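Side-chain contact in YJHT (Escherichia coli, PDB 2UVK), which converts the alpha-anomer of N-acetylneuraminic acid to the beta-anomer, speeding sialic acid mutarotation in the periplasm: residues Ala195-Gly200 and Asp253-Ala258. Sequence-based numbering, arbitrary orientation.
Sequences AVVNKG and DSLIFA
The ring of Phe257 is the one flat group in this contact, and Ala195 meets it at the edge. The methyl CB of Ala195 lies near the ring plane, 3.8 Å from Phe257 CE1. Neither face of the ring is used by residues 195-200. Ile206, Asn207, Val237 and Val243 also touch the Phe257 side chain. CG of Phe257 stands anti to the backbone N (chi1 -177°), which carries the ring edge in to the alanine although the bond to CB does not aim at the other strand.

The second touch is between branched aliphatic side chains. Val197 CG1 meets Leu255 CD2 at 4.1 Å, and the two side chains pass alongside in opposite directions. Val197 points its CB toward the other strand. Leu255 does not, and it is the end of its side chain that closes the distance. Leu255 also packs on Trp204 and Trp292.

No hydrogen bond joins the two segments. The strands lie too far apart for backbone pairing, with CA atoms of Val197 and Leu255 7.8 Å from each other. Each strand is paired within its own sheet: Ala195 and Val197 with Ile206 and Trp204, Leu255 and Phe257 with Trp292 and His290. All four touching residues are buried, and Ala248 of strand 247-251 also packs on Ala195 and Val197. This is apolar packing between two four-stranded antiparallel sheets, as between neighbouring blades of a Kelch-repeat beta-propeller.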
loop_
_atom_site.group_PDB
_atom_site.type_symbol
_atom_site.label_atom_id
_atom_site.label_comp_id
_atom_site.label_asym_id
_atom_site.label_seq_id
_atom_site.Cartn_x
_atom_site.Cartn_y
_atom_site.Cartn_z
ATOM N N ALA B 195 -10.784 10.054 -14.493
ATOM C CA ALA B 195 -10.346 10.215 -15.864
ATOM C C ALA B 195 -9.113 11.098 -15.832
ATOM O O ALA B 195 -9.084 12.085 -15.088
ATOM C CB ALA B 195 -11.434 10.833 -16.704
ATOM N N VAL B 196 -8.096 10.747 -16.599
ATOM C CA VAL B 196 -6.855 11.553 -16.675
ATOM C C VAL B 196 -6.680 12.202 -18.042
ATOM O O VAL B 196 -7.007 11.612 -19.064
ATOM C CB VAL B 196 -5.610 10.713 -16.317
ATOM C CG1 VAL B 196 -5.431 9.544 -17.267
ATOM C CG2 VAL B 196 -4.319 11.565 -16.278
ATOM N N VAL B 197 -6.179 13.445 -18.038
ATOM C CA VAL B 197 -5.701 14.091 -19.257
ATOM C C VAL B 197 -4.348 14.732 -18.957
ATOM O O VAL B 197 -4.179 15.313 -17.896
ATOM C CB VAL B 197 -6.676 15.173 -19.801
ATOM C CG1 VAL B 197 -6.089 15.832 -21.076
ATOM C CG2 VAL B 197 -8.026 14.600 -20.110
ATOM N N ASN B 198 -3.405 14.601 -19.891
ATOM C CA ASN B 198 -2.069 15.189 -19.768
ATOM C C ASN B 198 -1.781 16.062 -20.991
ATOM O O ASN B 198 -2.061 15.672 -22.109
ATOM C CB ASN B 198 -0.984 14.096 -19.702
ATOM C CG ASN B 198 0.417 14.656 -19.899
ATOM O OD1 ASN B 198 0.969 14.633 -21.026
ATOM N ND2 ASN B 198 0.988 15.201 -18.826
ATOM N N LYS B 199 -1.232 17.248 -20.766
ATOM C CA LYS B 199 -0.759 18.067 -21.879
ATOM C C LYS B 199 0.453 18.820 -21.379
ATOM O O LYS B 199 0.328 19.676 -20.530
ATOM C CB LYS B 199 -1.848 19.023 -22.348
ATOM C CG LYS B 199 -1.448 19.852 -23.573
ATOM C CD LYS B 199 -2.577 20.744 -24.050
ATOM N N GLY B 200 1.629 18.454 -21.878
ATOM C CA GLY B 200 2.873 19.074 -21.446
ATOM C C GLY B 200 3.062 18.941 -19.952
ATOM O O GLY B 200 2.952 17.843 -19.402
ATOM N N ASP B 253 -6.947 23.745 -26.358
ATOM C CA ASP B 253 -6.425 23.903 -24.991
ATOM C C ASP B 253 -7.553 23.778 -23.948
ATOM O O ASP B 253 -7.396 24.175 -22.790
ATOM N N SER B 254 -8.672 23.199 -24.370
ATOM C CA SER B 254 -9.855 23.044 -23.537
ATOM C C SER B 254 -10.088 21.575 -23.217
ATOM O O SER B 254 -10.093 20.762 -24.116
ATOM C CB SER B 254 -11.051 23.578 -24.293
ATOM O OG SER B 254 -10.736 24.870 -24.813
ATOM N N LEU B 255 -10.281 21.245 -21.950
ATOM C CA LEU B 255 -10.487 19.810 -21.611
ATOM C C LEU B 255 -11.909 19.368 -21.980
ATOM O O LEU B 255 -12.861 20.113 -21.776
ATOM C CB LEU B 255 -10.268 19.519 -20.125
ATOM C CG LEU B 255 -9.031 20.000 -19.370
ATOM C CD1 LEU B 255 -9.222 19.638 -17.899
ATOM C CD2 LEU B 255 -7.752 19.405 -19.910
ATOM N N ILE B 256 -12.036 18.154 -22.520
ATOM C CA ILE B 256 -13.330 17.517 -22.765
ATOM C C ILE B 256 -13.518 16.411 -21.716
ATOM O O ILE B 256 -12.634 15.564 -21.572
ATOM C CB ILE B 256 -13.396 16.861 -24.146
ATOM C CG1 ILE B 256 -13.147 17.888 -25.241
ATOM C CG2 ILE B 256 -14.771 16.199 -24.352
ATOM C CD1 ILE B 256 -12.776 17.262 -26.560
ATOM N N PHE B 257 -14.623 16.462 -20.972
ATOM C CA PHE B 257 -15.002 15.376 -20.014
ATOM C C PHE B 257 -16.410 14.927 -20.330
ATOM O O PHE B 257 -17.347 15.723 -20.299
ATOM C CB PHE B 257 -14.944 15.860 -18.564
ATOM C CG PHE B 257 -15.248 14.775 -17.515
ATOM C CD1 PHE B 257 -14.498 13.626 -17.463
ATOM C CD2 PHE B 257 -16.239 14.961 -16.545
ATOM C CE1 PHE B 257 -14.747 12.642 -16.487
ATOM C CE2 PHE B 257 -16.504 13.993 -15.589
ATOM C CZ PHE B 257 -15.755 12.805 -15.577
ATOM N N ALA B 258 -16.557 13.634 -20.621
ATOM C CA ALA B 258 -17.835 13.092 -21.092
ATOM C C ALA B 258 -18.177 11.786 -20.385
ATOM O O ALA B 258 -17.319 11.001 -20.066
ATOM C CB ALA B 258 -17.815 12.873 -22.589
#